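Local coordinates for protein mRNA interferase YafQ (Escherichia coli, PDB 4MMG) that cleaves mRNA on the ribosome at lysine codons as the sequence-specific endoribonuclease toxin of a type II toxin-antitoxin system, inhibiting translation elongation, at residues A[8-13]-A[79-84]. The protein carries 1 engineered substitution. Sequence-based numbering, arbitrary orientation.
Sequences DIEYSG and DKLLRF. With SO4 (sulfate ion), chain E.
Glu10 N reaches Leu82 O in the shortest backbone bond of a parallel β-sheet pairing, 2.7 Å. Leu82 and Phe84 in turn donate to the carbonyls of Asp8 and Glu10, so edge strand 8-11 is laced onto strand 81-88 of this RelE-family fold.

Glu10 and Arg83 are register partners on the face they share with Asp8 and Leu81. They form a salt bridge, Glu10 OE1 to Arg83 NH1 at 2.9 Å, with the carboxylate standing almost perpendicular to the guanidinium (planes 87° apart). OE1 lies near the guanidinium plane, while the nitrogen comes to its anti side, tilted out of the carboxylate plane. Two long, charged chains suit this partly exposed face. Arg83 stretches out with CG opposite its backbone N (chi1 177°), which brings its other amino nitrogen, NH2, to within 2.8 Å of sulfate O2, while Glu85 pairs with its NE. Glu10 OE2 and Asp8 OD2 lie only 2.6 Å apart, so one of the two acids is probably protonated.

On the other face Ile9, Tyr11, Leu82 and Phe84 present mostly apolar surface to helix 29-40. Tyr11 CE2 comes within 3.4 Å of Phe84 CD2, the ring planes inclined by 26° and so offset that there is little stacking; Ile9 CG2 meets the edge of the Phe84 ring. Both aromatic chains touch Met36 of that helix.

Ser12, just past the strand, N-caps the helix that follows, its small hydroxyl bonding Tyr15 N and Glu85 O, while Ser12 N donates to Phe84 O at 3.0 Å.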
ATOM      1  N   ASP A   8     -13.129   2.398   7.896  1.00 16.08           N
ATOM      2  CA  ASP A   8     -12.756   1.032   8.226  1.00 15.13           C
ATOM      3  C   ASP A   8     -11.328   0.706   7.786  1.00 15.62           C
ATOM      4  O   ASP A   8     -10.613   1.563   7.276  1.00 18.96           O
ATOM      5  CB  ASP A   8     -13.769   0.035   7.643  1.00 15.63           C
ATOM      6  CG  ASP A   8     -13.581  -0.232   6.150  1.00 19.88           C
ATOM      7  OD1 ASP A   8     -12.719   0.381   5.483  1.00 17.40           O
ATOM      8  OD2 ASP A   8     -14.324  -1.084   5.625  1.00 18.68           O
ATOM      9  N   ILE A   9     -10.902  -0.527   7.995  1.00 11.71           N
ATOM     10  CA  ILE A   9      -9.622  -0.974   7.464  1.00 10.52           C
ATOM     11  C   ILE A   9      -9.907  -2.248   6.715  1.00 11.96           C
ATOM     12  O   ILE A   9     -10.568  -3.143   7.249  1.00 13.85           O
ATOM     13  CB  ILE A   9      -8.597  -1.277   8.564  1.00 11.89           C
ATOM     14  CG1 ILE A   9      -8.361  -0.051   9.448  1.00 11.65           C
ATOM     15  CG2 ILE A   9      -7.274  -1.707   7.938  1.00 16.90           C
ATOM     16  CD1 ILE A   9      -7.537  -0.356  10.678  1.00 16.26           C
ATOM     17  N   GLU A  10      -9.429  -2.337   5.478  1.00  9.96           N
ATOM     18  CA  GLU A  10      -9.676  -3.517   4.657  1.00 10.57           C
ATOM     19  C   GLU A  10      -8.385  -4.044   4.047  1.00 10.49           C
ATOM     20  O   GLU A  10      -7.452  -3.282   3.772  1.00 11.48           O
ATOM     21  CB  GLU A  10     -10.670  -3.206   3.535  1.00 11.96           C
ATOM     22  CG  GLU A  10     -11.975  -2.587   4.010  1.00 14.07           C
ATOM     23  CD  GLU A  10     -12.925  -2.279   2.869  1.00 16.45           C
ATOM     24  OE1 GLU A  10     -12.584  -2.551   1.694  1.00 16.69           O
ATOM     25  OE2 GLU A  10     -14.025  -1.763   3.149  1.00 18.52           O
ATOM     26  N   TYR A  11      -8.350  -5.355   3.831  1.00 10.06           N
ATOM     27  CA  TYR A  11      -7.229  -6.011   3.176  1.00 10.39           C
ATOM     28  C   TYR A  11      -7.787  -6.898   2.083  1.00 12.37           C
ATOM     29  O   TYR A  11      -8.569  -7.806   2.370  1.00 11.67           O
ATOM     30  CB  TYR A  11      -6.450  -6.875   4.172  1.00 11.05           C
ATOM     31  CG  TYR A  11      -5.904  -6.121   5.356  1.00 12.58           C
ATOM     32  CD1 TYR A  11      -6.697  -5.855   6.465  1.00 13.38           C
ATOM     33  CD2 TYR A  11      -4.598  -5.662   5.363  1.00 14.11           C
ATOM     34  CE1 TYR A  11      -6.199  -5.154   7.547  1.00 16.08           C
ATOM     35  CE2 TYR A  11      -4.094  -4.962   6.437  1.00 16.35           C
ATOM     36  CZ  TYR A  11      -4.894  -4.717   7.526  1.00 17.87           C
ATOM     37  OH  TYR A  11      -4.385  -4.014   8.598  1.00 19.51           O
ATOM     38  N   SER A  12      -7.415  -6.657   0.830  1.00  9.82           N
ATOM     39  CA  SER A  12      -7.866  -7.543  -0.236  1.00  9.62           C
ATOM     40  C   SER A  12      -7.285  -8.937  -0.022  1.00 10.73           C
ATOM     41  O   SER A  12      -6.257  -9.101   0.651  1.00 11.46           O
ATOM     42  CB  SER A  12      -7.423  -7.024  -1.595  1.00 11.76           C
ATOM     43  OG  SER A  12      -6.035  -7.237  -1.744  1.00 10.07           O
ATOM     44  N   GLY A  13      -7.936  -9.949  -0.591  1.00 10.38           N
ATOM     45  CA  GLY A  13      -7.390 -11.292  -0.542  1.00 13.34           C
ATOM     46  C   GLY A  13      -6.002 -11.344  -1.159  1.00 11.65           C
ATOM     47  O   GLY A  13      -5.101 -11.996  -0.631  1.00 14.87           O
ATOM     48  N   ASP A  79     -13.055   8.691   2.619  1.00 18.83           N
ATOM     49  CA  ASP A  79     -13.537   9.032   3.955  1.00 22.95           C
ATOM     50  C   ASP A  79     -14.101   7.801   4.668  1.00 22.44           C
ATOM     51  O   ASP A  79     -14.111   7.738   5.898  1.00 27.09           O
ATOM     52  CB  ASP A  79     -14.594  10.138   3.896  1.00 24.07           C
ATOM     53  CG  ASP A  79     -14.025  11.473   3.451  1.00 32.50           C
ATOM     54  OD1 ASP A  79     -12.785  11.624   3.427  1.00 33.67           O
ATOM     55  OD2 ASP A  79     -14.824  12.379   3.128  1.00 38.92           O
ATOM     56  N   LYS A  80     -14.547   6.820   3.885  1.00 20.15           N
ATOM     57  CA  LYS A  80     -15.215   5.636   4.416  1.00 22.47           C
ATOM     58  C   LYS A  80     -14.299   4.430   4.598  1.00 20.83           C
ATOM     59  O   LYS A  80     -14.567   3.557   5.424  1.00 21.63           O
ATOM     60  CB  LYS A  80     -16.374   5.228   3.506  1.00 26.58           C
ATOM     61  CG  LYS A  80     -17.498   6.238   3.444  1.00 33.61           C
ATOM     62  CD  LYS A  80     -18.678   5.683   2.669  1.00 39.27           C
ATOM     63  CE  LYS A  80     -19.746   6.747   2.511  1.00 42.62           C
ATOM     64  NZ  LYS A  80     -19.839   7.578   3.743  1.00 46.60           N
ATOM     65  N   LEU A  81     -13.229   4.352   3.818  1.00 19.36           N
ATOM     66  CA  LEU A  81     -12.424   3.139   3.863  1.00 16.36           C
ATOM     67  C   LEU A  81     -10.946   3.373   3.630  1.00 13.43           C
ATOM     68  O   LEU A  81     -10.546   4.299   2.911  1.00 14.23           O
ATOM     69  CB  LEU A  81     -12.966   2.085   2.885  1.00 20.82           C
ATOM     70  CG  LEU A  81     -12.860   2.270   1.371  1.00 21.71           C
ATOM     71  CD1 LEU A  81     -11.490   1.861   0.829  1.00 21.76           C
ATOM     72  CD2 LEU A  81     -13.948   1.465   0.672  1.00 24.24           C
ATOM     73  N   LEU A  82     -10.141   2.533   4.271  1.00 10.38           N
ATOM     74  CA  LEU A  82      -8.741   2.380   3.903  1.00 10.81           C
ATOM     75  C   LEU A  82      -8.596   0.931   3.490  1.00 11.27           C
ATOM     76  O   LEU A  82      -8.862   0.033   4.285  1.00 12.65           O
ATOM     77  CB  LEU A  82      -7.831   2.674   5.091  1.00  9.92           C
ATOM     78  CG  LEU A  82      -6.381   2.180   5.007  1.00 10.35           C
ATOM     79  CD1 LEU A  82      -5.623   2.816   3.843  1.00 12.29           C
ATOM     80  CD2 LEU A  82      -5.659   2.456   6.324  1.00 12.00           C
ATOM     81  N   ARG A  83      -8.195   0.696   2.249  1.00  9.73           N
ATOM     82  CA  ARG A  83      -8.074  -0.671   1.752  1.00  9.65           C
ATOM     83  C   ARG A  83      -6.665  -0.940   1.227  1.00 10.50           C
ATOM     84  O   ARG A  83      -6.203  -0.297   0.281  1.00 11.71           O
ATOM     85  CB  ARG A  83      -9.108  -0.940   0.656  1.00 11.32           C
ATOM     86  CG  ARG A  83      -9.020  -2.321   0.030  1.00 12.75           C
ATOM     87  CD  ARG A  83     -10.188  -2.534  -0.929  1.00 14.53           C
ATOM     88  NE  ARG A  83     -10.202  -3.873  -1.503  1.00 14.35           N
ATOM     89  CZ  ARG A  83     -10.880  -4.900  -0.993  1.00 17.06           C
ATOM     90  NH1 ARG A  83     -11.604  -4.744   0.111  1.00 14.53           N
ATOM     91  NH2 ARG A  83     -10.833  -6.087  -1.587  1.00 17.10           N
ATOM     92  N   PHE A  84      -5.979  -1.879   1.867  1.00  8.09           N
ATOM     93  CA  PHE A  84      -4.682  -2.334   1.383  1.00  8.21           C
ATOM     94  C   PHE A  84      -4.905  -3.322   0.245  1.00  9.86           C
ATOM     95  O   PHE A  84      -5.499  -4.383   0.440  1.00  9.72           O
ATOM     96  CB  PHE A  84      -3.888  -2.942   2.536  1.00  8.29           C
ATOM     97  CG  PHE A  84      -3.564  -1.948   3.610  1.00  7.86           C
ATOM     98  CD1 PHE A  84      -2.583  -0.993   3.408  1.00  9.23           C
ATOM     99  CD2 PHE A  84      -4.261  -1.946   4.805  1.00 10.37           C
ATOM    100  CE1 PHE A  84      -2.285  -0.063   4.387  1.00 10.72           C
ATOM    101  CE2 PHE A  84      -3.978  -1.021   5.793  1.00 10.00           C
ATOM    102  CZ  PHE A  84      -2.980  -0.075   5.585  1.00 10.63           C
TER
HETATM  103  S   SO4 E 103     -10.573  -7.079  -5.006  1.00 30.95           S
HETATM  104  O1  SO4 E 103      -9.908  -7.147  -6.306  1.00 34.36           O
HETATM  105  O2  SO4 E 103     -10.037  -5.956  -4.232  1.00 21.71           O
HETATM  106  O3  SO4 E 103     -10.352  -8.339  -4.299  1.00 29.79           O
HETATM  107  O4  SO4 E 103     -12.004  -6.876  -5.205  1.00 37.28           O